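Local atomic coordinates of hemoglobin-like protein (Methylacidiphilum infernorum, PDB entry 4NK2), a protein that binds heme and probably binds and carries oxygen at the heme iron, as a group II truncated haemoglobin. Residues K53-A58 against F100-C105; K65-H70 against S92-S97; H143-V148 against S153-F158. One frame throughout, in Å; residues are numbered along the deposited sequence.

Contact 1 (K53-A58 against F100-C105); sequences KVYLAA and FVVEMC. With HEM (protoporphyrin IX containing Fe), chain C.
The Tyr55 ring has two oblique neighbours, Cys105 O and Val102 CG1, the latter 4.4 Å from Tyr55 CE1, a light contact beside the much closer approach of the backbones. The other flat group, the Phe100 ring, lies earlier on helix 87-104, more than a turn before Cys105 and turned to the heme. One of its faces carries Met104 CG, 3.5 Å above the plane and over the ring centre, and the heme vinyl carbon CAC approaches obliquely, 3.6 Å from Phe100 CE2. The ring of Tyr111 adds an edge-to-face partner, and Phe100 CB rests 3.5 Å from the heme methyl CMD.

The bond joining the two helix ends is made by backbone. Tyr55 N donates to Cys105 O at 3.1 Å with a bent N-H...O angle of 142°, and the donor stands above the carbonyl plane, 35° out of it. The N-H belongs to the first turn of helix 53-75, where a helix normally has no acceptor of its own, so the carbonyl just past helix 87-104 supplies one. Tyr55 CB is held 3.1 Å from Cys105 O.

Next to this bond Val54 CG1 presses on Cys105 SG at 3.5 Å. The rotamer with CG1 anti to the backbone N (chi1 177°) aims this methyl, rather than CG2, at the sulfur, while Leu63 and Phe158 also touch Cys105.

The junction is consistent with the two-over-two truncated globin fold, in which helix 87-104 would be helix E and helix 53-75 would include helix B.

Contact 2 (K65-H70 against S92-S97); sequences KLVEVH and SLVKRS. With HEM (protoporphyrin IX containing Fe), chain C.
Val67 and Val94 head the apolar part of this crossing between helices 53-75 and 87-104. Around the contact the two axes approach to 9.4 Å and run at 136°, about midway between perpendicular and antiparallel. Val67 CG1 is the methyl that reaches across: lying anti to its backbone N (chi1 171°), it settles 3.8 Å from Ser97 CB. The distance from Val67 CG1 to Val94 O is 3.9 Å, while the methyl Val94 CG1 stands farther from Val67 CG1, at 4.4 Å.

One charged group touches apolar carbon. The Glu68 chain bends at chi2 (65°), which carries OE1 across to 3.8 Å from Val94 CG1, a van der Waals contact.

The heme is met by van der Waals contact as well: Ser97 OG lies 3.6 Å from the heme carbon C2D, and Leu93 CD1 packs on CAA, the first carbon of one propionate.

The polar, charged contact is with the other propionate. Arg96 leaves its helix away from 65-70, extends from CG to NE, and donates from NH1 to the heme oxygen O1D at 3.1 Å, with the oxygen at the edge of the guanidinium, near its plane. Arg115 and Tyr111 also bond the heme.

Between segments 65-70 and 92-97 the contact is thus van der Waals, while the positive charge of Arg96 would help to balance the propionate.

Contact 3 (H143-V148 against S153-F158); sequences HALKDV and SVLEEF
Leu145 points its forked end at the helix 155-165, and both of its branches meet the same two side chains. CD2 is the foremost methyl: it lies 3.8 Å from Leu155 CD1 and 3.8 Å from Phe158 CD1, touching both an aliphatic methyl and an aromatic ring. The second branch, Leu145 CD1, stands only slightly farther off, 4.0 Å from Phe158 CD1.

Leu155 and Leu145 cross obliquely, and on the Leu155 side the touching falls to CD1. With CG anti to the backbone N (chi1 -166°), Leu155 sends CD1 over the flank of its partner, where it reaches 3.9 Å from Leu145 CB and also lies against CG and both methyls. Leu155 therefore covers the base of Leu145 as well as its end.

Phe158, about one helical turn further on, comes with its CD1 and CE1 carbons, the latter 4.0 Å from Leu145 CD2. The methyl lies obliquely to the ring. Phe150, from the loop joining the helices, touches Leu145, Leu155 and Phe158, while Tyr141 meets the Phe158 ring and Phe191 of helix 184-192 covers both leucines. Cys105 also lies against Phe158.

The four residues between the segments make a short connection from helix 131-147 to helix 155-165, which probably correspond to the G and H helices of the globin fold. Val154 takes the N-cap position, and Val154 O accepts Phe158 N at 3.1 Å in the first turn, the turn that carries Leu155 and Phe158.

All three touching side chains are buried hydrocarbon, so the cohesion between these two segments is essentially hydrophobic, from close packing of methyls and ring carbons.

How the contacts relate
Contacts 1 and 2 are two points along the same pair of helices, 53-75 and 87-104, with centres 14 Å apart; Val101 CG2 and Val67 CG2, 3.6 Å apart, bridge them. Contact 3 joins the other helix pair, its centre about 12 Å from that of contact 1 and 15 Å from that of contact 2. Phe158 ties it to both: Phe158 CD2 lies 3.9 Å from Cys105 SG, and Phe158 CZ lies 3.7 Å from Leu66 CD2. The two helix pairs are consistent with the two-over-two sandwich of truncated globins. Contacts 1 and 2 hold residues touching the heme, whereas in contact 3 the Phe158 side chain stays about 7 Å from it.

Contact 1 (K53-A58 against F100-C105)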
loop_
_atom_site.group_PDB
_atom_site.type_symbol
_atom_site.label_atom_id
_atom_site.label_comp_id
_atom_site.label_asym_id
_atom_site.label_seq_id
_atom_site.Cartn_x
_atom_site.Cartn_y
_atom_site.Cartn_z
ATOM N N LYS A 53 31.078 7.338 -10.772
ATOM C CA LYS A 53 32.014 6.266 -11.033
ATOM C C LYS A 53 31.351 5.107 -11.748
ATOM O O LYS A 53 31.982 4.440 -12.523
ATOM C CB LYS A 53 32.655 5.772 -9.738
ATOM C CG LYS A 53 33.443 6.820 -9.000
ATOM C CD LYS A 53 34.288 6.219 -7.908
ATOM C CE LYS A 53 33.468 5.398 -6.944
ATOM N NZ LYS A 53 33.018 6.193 -5.771
ATOM N N VAL A 54 30.078 4.865 -11.484
ATOM C CA VAL A 54 29.378 3.751 -12.118
ATOM C C VAL A 54 29.346 3.932 -13.632
ATOM O O VAL A 54 29.692 3.017 -14.379
ATOM C CB VAL A 54 27.942 3.586 -11.569
ATOM C CG1 VAL A 54 27.223 2.459 -12.293
ATOM C CG2 VAL A 54 27.986 3.287 -10.079
ATOM N N TYR A 55 28.925 5.112 -14.087
ATOM C CA TYR A 55 28.904 5.428 -15.512
ATOM C C TYR A 55 30.307 5.367 -16.103
ATOM O O TYR A 55 30.500 4.921 -17.236
ATOM C CB TYR A 55 28.351 6.834 -15.723
ATOM C CG TYR A 55 28.454 7.352 -17.146
ATOM C CD1 TYR A 55 27.659 6.831 -18.164
ATOM C CD2 TYR A 55 29.326 8.390 -17.463
ATOM C CE1 TYR A 55 27.749 7.321 -19.470
ATOM C CE2 TYR A 55 29.420 8.888 -18.749
ATOM C CZ TYR A 55 28.630 8.353 -19.746
ATOM O OH TYR A 55 28.730 8.860 -21.021
ATOM N N LEU A 56 31.283 5.839 -15.337
ATOM C CA LEU A 56 32.670 5.832 -15.794
ATOM C C LEU A 56 33.171 4.398 -16.002
ATOM O O LEU A 56 33.792 4.092 -17.023
ATOM C CB LEU A 56 33.546 6.568 -14.784
ATOM C CG LEU A 56 33.938 8.026 -15.066
ATOM C CD1 LEU A 56 33.126 8.655 -16.155
ATOM C CD2 LEU A 56 33.854 8.865 -13.803
ATOM N N ALA A 57 32.876 3.517 -15.046
ATOM C CA ALA A 57 33.301 2.115 -15.128
ATOM C C ALA A 57 32.532 1.315 -16.178
ATOM O O ALA A 57 33.111 0.526 -16.925
ATOM C CB ALA A 57 33.178 1.441 -13.756
ATOM N N ALA A 58 31.230 1.511 -16.257
ATOM C CA ALA A 58 30.403 0.683 -17.124
ATOM C C ALA A 58 30.246 1.193 -18.551
ATOM O O ALA A 58 30.274 0.429 -19.486
ATOM C CB ALA A 58 29.049 0.468 -16.496
ATOM N N PHE A 100 16.857 6.534 -17.764
ATOM C CA PHE A 100 16.896 6.818 -16.327
ATOM C C PHE A 100 18.168 6.245 -15.672
ATOM O O PHE A 100 18.863 6.924 -14.914
ATOM C CB PHE A 100 15.646 6.251 -15.640
ATOM C CG PHE A 100 15.567 6.549 -14.164
ATOM C CD1 PHE A 100 15.264 7.829 -13.712
ATOM C CD2 PHE A 100 15.780 5.547 -13.230
ATOM C CE1 PHE A 100 15.194 8.112 -12.349
ATOM C CE2 PHE A 100 15.723 5.821 -11.864
ATOM C CZ PHE A 100 15.420 7.108 -11.425
ATOM N N VAL A 101 18.461 4.981 -15.951
ATOM C CA VAL A 101 19.628 4.326 -15.364
ATOM C C VAL A 101 20.924 5.006 -15.780
ATOM O O VAL A 101 21.810 5.232 -14.945
ATOM C CB VAL A 101 19.697 2.841 -15.770
ATOM C CG1 VAL A 101 21.076 2.260 -15.459
ATOM C CG2 VAL A 101 18.576 2.036 -15.057
ATOM N N VAL A 102 21.061 5.303 -17.069
ATOM C CA VAL A 102 22.270 5.969 -17.556
ATOM C C VAL A 102 22.444 7.313 -16.851
ATOM O O VAL A 102 23.534 7.650 -16.398
ATOM C CB VAL A 102 22.219 6.185 -19.076
ATOM C CG1 VAL A 102 23.350 7.113 -19.519
ATOM C CG2 VAL A 102 22.308 4.855 -19.817
ATOM N N GLU A 103 21.364 8.080 -16.743
ATOM C CA GLU A 103 21.452 9.394 -16.100
ATOM C C GLU A 103 21.805 9.278 -14.627
ATOM O O GLU A 103 22.717 9.960 -14.125
ATOM C CB GLU A 103 20.135 10.175 -16.269
ATOM C CG GLU A 103 20.151 11.517 -15.523
ATOM C CD GLU A 103 19.000 12.458 -15.917
ATOM O OE1 GLU A 103 18.197 12.115 -16.822
ATOM O OE2 GLU A 103 18.906 13.555 -15.310
ATOM N N MET A 104 21.095 8.413 -13.927
ATOM C CA MET A 104 21.275 8.245 -12.499
ATOM C C MET A 104 22.629 7.676 -12.118
ATOM O O MET A 104 23.077 7.858 -11.014
ATOM C CB MET A 104 20.165 7.378 -11.929
ATOM C CG MET A 104 18.800 8.006 -12.012
ATOM S SD MET A 104 18.725 9.562 -11.162
ATOM C CE MET A 104 18.339 10.677 -12.457
ATOM N N CYS A 105 23.271 6.985 -13.045
ATOM C CA CYS A 105 24.626 6.487 -12.810
ATOM C C CYS A 105 25.694 7.522 -13.147
ATOM O O CYS A 105 26.895 7.244 -13.004
ATOM C CB CYS A 105 24.872 5.204 -13.597
ATOM S SG CYS A 105 23.999 3.794 -12.891
HETATM C CHA HEM C . 8.166 2.007 -15.397
HETATM C CHB HEM C . 7.549 -2.135 -12.977
HETATM C CHC HEM C . 10.823 -0.655 -9.677
HETATM C CHD HEM C . 12.465 2.367 -13.132
HETATM C C1A HEM C . 7.630 0.806 -15.003
HETATM C C2A HEM C . 6.439 0.154 -15.541
HETATM C C3A HEM C . 6.286 -0.997 -14.854
HETATM C C4A HEM C . 7.357 -1.102 -13.872
HETATM C CMA HEM C . 5.192 -2.073 -15.038
HETATM C CAA HEM C . 5.535 0.709 -16.681
HETATM C CBA HEM C . 4.353 1.442 -16.012
HETATM C CGA HEM C . 3.351 2.108 -16.951
HETATM O O1A HEM C . 2.116 1.958 -16.725
HETATM O O2A HEM C . 3.745 2.806 -17.924
HETATM C C1B HEM C . 8.296 -2.082 -11.810
HETATM C C2B HEM C . 8.221 -2.990 -10.677
HETATM C C3B HEM C . 9.123 -2.584 -9.764
HETATM C C4B HEM C . 9.813 -1.404 -10.276
HETATM C CMB HEM C . 7.297 -4.217 -10.536
HETATM C CAB HEM C . 9.363 -3.275 -8.408
HETATM C CBB HEM C . 10.046 -2.634 -7.452
HETATM C C1C HEM C . 11.607 0.272 -10.338
HETATM C C2C HEM C . 12.830 0.906 -9.865
HETATM C C3C HEM C . 13.268 1.746 -10.824
HETATM C C4C HEM C . 12.353 1.668 -11.947
HETATM C CMC HEM C . 13.484 0.670 -8.485
HETATM C CAC HEM C . 14.532 2.638 -10.811
HETATM C CBC HEM C . 15.552 2.396 -9.975
HETATM C C1D HEM C . 11.437 2.665 -13.997
HETATM C C2D HEM C . 11.392 3.769 -14.943
HETATM C C3D HEM C . 10.052 3.635 -15.648
HETATM C C4D HEM C . 9.412 2.481 -15.059
HETATM C CMD HEM C . 12.463 4.853 -15.221
HETATM C CAD HEM C . 9.487 4.572 -16.739
HETATM C CBD HEM C . 8.865 5.770 -16.015
HETATM C CGD HEM C . 8.304 6.696 -17.071
HETATM O O1D HEM C . 7.270 6.340 -17.685
HETATM O O2D HEM C . 8.902 7.781 -17.305
HETATM N NA HEM C . 8.156 0.014 -14.000
HETATM N NB HEM C . 9.276 -1.144 -11.520
HETATM N NC HEM C . 11.366 0.767 -11.613
HETATM N ND HEM C . 10.260 1.940 -14.099
HETATM FE FE HEM C . 9.728 0.449 -12.741
#

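Contact 2 (K65-H70 against S92-S97)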
loop_
_atom_site.group_PDB
_atom_site.type_symbol
_atom_site.label_atom_id
_atom_site.label_comp_id
_atom_site.label_asym_id
_atom_site.label_seq_id
_atom_site.Cartn_x
_atom_site.Cartn_y
_atom_site.Cartn_z
ATOM N N LYS A 65 22.439 -2.131 -22.096
ATOM C CA LYS A 65 22.302 -3.572 -22.291
ATOM C C LYS A 65 21.819 -4.233 -21.012
ATOM O O LYS A 65 20.995 -5.156 -21.049
ATOM C CB LYS A 65 23.625 -4.195 -22.726
ATOM C CG LYS A 65 23.538 -5.702 -22.944
ATOM C CD LYS A 65 24.928 -6.293 -23.299
ATOM C CE LYS A 65 24.826 -7.800 -23.446
ATOM N NZ LYS A 65 26.055 -8.394 -24.033
ATOM N N LEU A 66 22.325 -3.752 -19.877
ATOM C CA LEU A 66 21.897 -4.240 -18.567
ATOM C C LEU A 66 20.389 -4.097 -18.440
ATOM O O LEU A 66 19.691 -5.019 -18.011
ATOM C CB LEU A 66 22.578 -3.425 -17.464
ATOM C CG LEU A 66 22.000 -3.533 -16.052
ATOM C CD1 LEU A 66 22.063 -4.979 -15.522
ATOM C CD2 LEU A 66 22.714 -2.567 -15.088
ATOM N N VAL A 67 19.889 -2.921 -18.796
ATOM C CA VAL A 67 18.454 -2.659 -18.661
ATOM C C VAL A 67 17.686 -3.547 -19.626
ATOM O O VAL A 67 16.663 -4.147 -19.269
ATOM C CB VAL A 67 18.151 -1.188 -18.923
ATOM C CG1 VAL A 67 16.635 -0.950 -19.008
ATOM C CG2 VAL A 67 18.768 -0.331 -17.803
ATOM N N GLU A 68 18.186 -3.646 -20.852
ATOM C CA GLU A 68 17.574 -4.527 -21.846
ATOM C C GLU A 68 17.497 -5.954 -21.316
ATOM O O GLU A 68 16.447 -6.580 -21.360
ATOM C CB GLU A 68 18.371 -4.478 -23.156
ATOM C CG GLU A 68 18.031 -5.576 -24.157
ATOM C CD GLU A 68 16.615 -5.488 -24.698
ATOM O OE1 GLU A 68 16.114 -4.361 -24.920
ATOM O OE2 GLU A 68 16.006 -6.558 -24.926
ATOM N N VAL A 69 18.605 -6.469 -20.795
ATOM C CA VAL A 69 18.610 -7.834 -20.275
ATOM C C VAL A 69 17.691 -7.970 -19.059
ATOM O O VAL A 69 16.990 -8.977 -18.904
ATOM C CB VAL A 69 20.053 -8.296 -19.945
ATOM C CG1 VAL A 69 20.043 -9.600 -19.153
ATOM C CG2 VAL A 69 20.861 -8.449 -21.237
ATOM N N HIS A 70 17.675 -6.960 -18.194
ATOM C CA HIS A 70 16.807 -7.038 -17.016
ATOM C C HIS A 70 15.375 -7.219 -17.505
ATOM O O HIS A 70 14.601 -8.005 -16.956
ATOM C CB HIS A 70 16.932 -5.771 -16.150
ATOM C CG HIS A 70 15.988 -5.735 -14.980
ATOM N ND1 HIS A 70 15.156 -4.663 -14.730
ATOM C CD2 HIS A 70 15.751 -6.632 -13.991
ATOM C CE1 HIS A 70 14.441 -4.905 -13.642
ATOM N NE2 HIS A 70 14.787 -6.094 -13.175
ATOM N N SER A 92 9.380 1.531 -25.976
ATOM C CA SER A 92 9.258 2.813 -25.293
ATOM C C SER A 92 9.693 2.706 -23.840
ATOM O O SER A 92 10.520 3.488 -23.378
ATOM C CB SER A 92 7.813 3.320 -25.365
ATOM O OG SER A 92 7.401 3.397 -26.714
ATOM N N LEU A 93 9.141 1.739 -23.112
ATOM C CA LEU A 93 9.459 1.607 -21.689
ATOM C C LEU A 93 10.915 1.206 -21.440
ATOM O O LEU A 93 11.550 1.726 -20.527
ATOM C CB LEU A 93 8.493 0.638 -20.995
ATOM C CG LEU A 93 7.023 1.074 -20.991
ATOM C CD1 LEU A 93 6.127 0.066 -20.282
ATOM C CD2 LEU A 93 6.866 2.444 -20.353
ATOM N N VAL A 94 11.451 0.280 -22.230
ATOM C CA VAL A 94 12.852 -0.093 -22.064
ATOM C C VAL A 94 13.753 1.121 -22.255
ATOM O O VAL A 94 14.745 1.288 -21.535
ATOM C CB VAL A 94 13.280 -1.226 -23.012
ATOM C CG1 VAL A 94 14.809 -1.437 -22.933
ATOM C CG2 VAL A 94 12.555 -2.525 -22.652
ATOM N N LYS A 95 13.420 1.964 -23.221
ATOM C CA LYS A 95 14.160 3.190 -23.474
ATOM C C LYS A 95 14.141 4.158 -22.310
ATOM O O LYS A 95 15.164 4.677 -21.938
ATOM C CB LYS A 95 13.635 3.893 -24.715
ATOM C CG LYS A 95 14.659 4.779 -25.382
ATOM C CD LYS A 95 14.043 6.036 -25.906
ATOM C CE LYS A 95 15.117 7.026 -26.296
ATOM N NZ LYS A 95 15.045 8.278 -25.503
ATOM N N ARG A 96 12.964 4.410 -21.760
ATOM C CA ARG A 96 12.814 5.276 -20.592
ATOM C C ARG A 96 13.629 4.760 -19.411
ATOM O O ARG A 96 14.304 5.533 -18.739
ATOM C CB ARG A 96 11.342 5.360 -20.164
ATOM C CG ARG A 96 10.423 6.016 -21.190
ATOM C CD ARG A 96 8.976 5.934 -20.746
ATOM N NE ARG A 96 8.087 6.280 -21.845
ATOM C CZ ARG A 96 6.761 6.325 -21.745
ATOM N NH1 ARG A 96 6.175 6.047 -20.590
ATOM N NH2 ARG A 96 6.032 6.656 -22.797
ATOM N N SER A 97 13.545 3.462 -19.128
ATOM C CA SER A 97 14.306 2.909 -18.010
ATOM C C SER A 97 15.796 3.026 -18.246
ATOM O O SER A 97 16.565 3.300 -17.314
ATOM C CB SER A 97 13.959 1.436 -17.781
ATOM O OG SER A 97 12.662 1.313 -17.242
HETATM C CHA HEM C . 8.166 2.007 -15.397
HETATM C CHB HEM C . 7.549 -2.135 -12.977
HETATM C CHC HEM C . 10.823 -0.655 -9.677
HETATM C CHD HEM C . 12.465 2.367 -13.132
HETATM C C1A HEM C . 7.630 0.806 -15.003
HETATM C C2A HEM C . 6.439 0.154 -15.541
HETATM C C3A HEM C . 6.286 -0.997 -14.854
HETATM C C4A HEM C . 7.357 -1.102 -13.872
HETATM C CMA HEM C . 5.192 -2.073 -15.038
HETATM C CAA HEM C . 5.535 0.709 -16.681
HETATM C CBA HEM C . 4.353 1.442 -16.012
HETATM C CGA HEM C . 3.351 2.108 -16.951
HETATM O O1A HEM C . 2.116 1.958 -16.725
HETATM O O2A HEM C . 3.745 2.806 -17.924
HETATM C C1B HEM C . 8.296 -2.082 -11.810
HETATM C C2B HEM C . 8.221 -2.990 -10.677
HETATM C C3B HEM C . 9.123 -2.584 -9.764
HETATM C C4B HEM C . 9.813 -1.404 -10.276
HETATM C CMB HEM C . 7.297 -4.217 -10.536
HETATM C CAB HEM C . 9.363 -3.275 -8.408
HETATM C CBB HEM C . 10.046 -2.634 -7.452
HETATM C C1C HEM C . 11.607 0.272 -10.338
HETATM C C2C HEM C . 12.830 0.906 -9.865
HETATM C C3C HEM C . 13.268 1.746 -10.824
HETATM C C4C HEM C . 12.353 1.668 -11.947
HETATM C CMC HEM C . 13.484 0.670 -8.485
HETATM C CAC HEM C . 14.532 2.638 -10.811
HETATM C CBC HEM C . 15.552 2.396 -9.975
HETATM C C1D HEM C . 11.437 2.665 -13.997
HETATM C C2D HEM C . 11.392 3.769 -14.943
HETATM C C3D HEM C . 10.052 3.635 -15.648
HETATM C C4D HEM C . 9.412 2.481 -15.059
HETATM C CMD HEM C . 12.463 4.853 -15.221
HETATM C CAD HEM C . 9.487 4.572 -16.739
HETATM C CBD HEM C . 8.865 5.770 -16.015
HETATM C CGD HEM C . 8.304 6.696 -17.071
HETATM O O1D HEM C . 7.270 6.340 -17.685
HETATM O O2D HEM C . 8.902 7.781 -17.305
HETATM N NA HEM C . 8.156 0.014 -14.000
HETATM N NB HEM C . 9.276 -1.144 -11.520
HETATM N NC HEM C . 11.366 0.767 -11.613
HETATM N ND HEM C . 10.260 1.940 -14.099
HETATM FE FE HEM C . 9.728 0.449 -12.741
#

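Contact 3 (H143-V148 against S153-F158)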
loop_
_atom_site.group_PDB
_atom_site.type_symbol
_atom_site.label_atom_id
_atom_site.label_comp_id
_atom_site.label_asym_id
_atom_site.label_seq_id
_atom_site.Cartn_x
_atom_site.Cartn_y
_atom_site.Cartn_z
ATOM N N HIS A 143 20.356 -11.358 -11.692
ATOM C CA HIS A 143 20.781 -12.144 -12.860
ATOM C C HIS A 143 21.277 -11.300 -14.030
ATOM O O HIS A 143 22.305 -11.634 -14.640
ATOM C CB HIS A 143 19.685 -13.114 -13.302
ATOM C CG HIS A 143 19.550 -14.289 -12.389
ATOM N ND1 HIS A 143 18.663 -14.314 -11.336
ATOM C CD2 HIS A 143 20.233 -15.458 -12.336
ATOM C CE1 HIS A 143 18.780 -15.462 -10.690
ATOM N NE2 HIS A 143 19.728 -16.174 -11.278
ATOM N N ALA A 144 20.565 -10.218 -14.358
ATOM C CA ALA A 144 21.037 -9.334 -15.431
ATOM C C ALA A 144 22.454 -8.829 -15.151
ATOM O O ALA A 144 23.305 -8.816 -16.042
ATOM C CB ALA A 144 20.074 -8.155 -15.652
ATOM N N LEU A 145 22.691 -8.375 -13.922
ATOM C CA LEU A 145 23.986 -7.816 -13.541
ATOM C C LEU A 145 25.098 -8.815 -13.811
ATOM O O LEU A 145 26.152 -8.457 -14.346
ATOM C CB LEU A 145 23.975 -7.411 -12.061
ATOM C CG LEU A 145 23.229 -6.095 -11.786
ATOM C CD1 LEU A 145 22.921 -5.891 -10.296
ATOM C CD2 LEU A 145 24.031 -4.929 -12.330
ATOM N N LYS A 146 24.860 -10.075 -13.453
ATOM C CA LYS A 146 25.853 -11.127 -13.704
ATOM C C LYS A 146 25.944 -11.449 -15.198
ATOM O O LYS A 146 27.055 -11.597 -15.749
ATOM C CB LYS A 146 25.512 -12.402 -12.913
ATOM C CG LYS A 146 26.429 -13.574 -13.271
ATOM C CD LYS A 146 26.399 -14.682 -12.227
ATOM C CE LYS A 146 27.634 -15.571 -12.402
ATOM N NZ LYS A 146 27.734 -16.652 -11.384
ATOM N N ASP A 147 24.788 -11.559 -15.839
ATOM C CA ASP A 147 24.691 -11.927 -17.238
ATOM C C ASP A 147 25.503 -11.005 -18.143
ATOM O O ASP A 147 26.061 -11.445 -19.121
ATOM C CB ASP A 147 23.229 -11.925 -17.709
ATOM O OD1 ASP A 147 21.135 -12.837 -17.012
ATOM O OD2 ASP A 147 22.915 -14.073 -16.666
ATOM N N VAL A 148 25.544 -9.725 -17.819
ATOM C CA VAL A 148 26.209 -8.740 -18.667
ATOM C C VAL A 148 27.604 -8.385 -18.138
ATOM O O VAL A 148 28.265 -7.491 -18.669
ATOM C CB VAL A 148 25.383 -7.434 -18.815
ATOM C CG1 VAL A 148 23.961 -7.739 -19.276
ATOM C CG2 VAL A 148 25.356 -6.662 -17.494
ATOM N N SER A 153 33.874 -3.566 -9.715
ATOM C CA SER A 153 34.240 -2.427 -8.870
ATOM C C SER A 153 33.029 -1.601 -8.430
ATOM O O SER A 153 33.063 -0.942 -7.386
ATOM C CB SER A 153 35.205 -1.508 -9.608
ATOM O OG SER A 153 34.598 -0.991 -10.783
ATOM N N VAL A 154 31.964 -1.629 -9.220
ATOM C CA VAL A 154 30.803 -0.762 -8.940
ATOM C C VAL A 154 29.502 -1.535 -8.781
ATOM O O VAL A 154 28.428 -0.945 -8.605
ATOM C CB VAL A 154 30.628 0.278 -10.039
ATOM C CG1 VAL A 154 31.753 1.292 -9.961
ATOM C CG2 VAL A 154 30.641 -0.415 -11.395
ATOM N N LEU A 155 29.593 -2.849 -8.832
ATOM C CA LEU A 155 28.448 -3.708 -8.660
ATOM C C LEU A 155 27.706 -3.457 -7.351
ATOM O O LEU A 155 26.498 -3.360 -7.335
ATOM C CB LEU A 155 28.906 -5.154 -8.731
ATOM C CG LEU A 155 27.867 -6.241 -8.898
ATOM C CD1 LEU A 155 26.823 -5.877 -9.904
ATOM C CD2 LEU A 155 28.573 -7.496 -9.275
ATOM N N GLU A 156 28.433 -3.359 -6.253
ATOM C CA GLU A 156 27.768 -3.198 -4.958
ATOM C C GLU A 156 27.048 -1.857 -4.887
ATOM O O GLU A 156 25.926 -1.783 -4.412
ATOM C CB GLU A 156 28.743 -3.344 -3.781
ATOM C CG GLU A 156 28.069 -3.150 -2.416
ATOM C CD GLU A 156 28.966 -3.531 -1.240
ATOM O OE1 GLU A 156 30.207 -3.532 -1.401
ATOM O OE2 GLU A 156 28.429 -3.841 -0.149
ATOM N N GLU A 157 27.704 -0.804 -5.367
ATOM C CA GLU A 157 27.111 0.525 -5.429
ATOM C C GLU A 157 25.763 0.509 -6.176
ATOM O O GLU A 157 24.758 1.071 -5.704
ATOM C CB GLU A 157 28.097 1.463 -6.132
ATOM C CG GLU A 157 27.823 2.935 -5.936
ATOM C CD GLU A 157 28.981 3.805 -6.389
ATOM O OE1 GLU A 157 28.747 5.001 -6.662
ATOM O OE2 GLU A 157 30.124 3.303 -6.459
ATOM N N PHE A 158 25.748 -0.122 -7.347
ATOM C CA PHE A 158 24.519 -0.240 -8.130
ATOM C C PHE A 158 23.456 -1.048 -7.381
ATOM O O PHE A 158 22.283 -0.650 -7.307
ATOM C CB PHE A 158 24.807 -0.881 -9.492
ATOM C CG PHE A 158 23.628 -0.836 -10.436
ATOM C CD1 PHE A 158 22.734 -1.900 -10.508
ATOM C CD2 PHE A 158 23.385 0.290 -11.212
ATOM C CE1 PHE A 158 21.628 -1.848 -11.364
ATOM C CE2 PHE A 158 22.277 0.348 -12.071
ATOM C CZ PHE A 158 21.407 -0.725 -12.147
#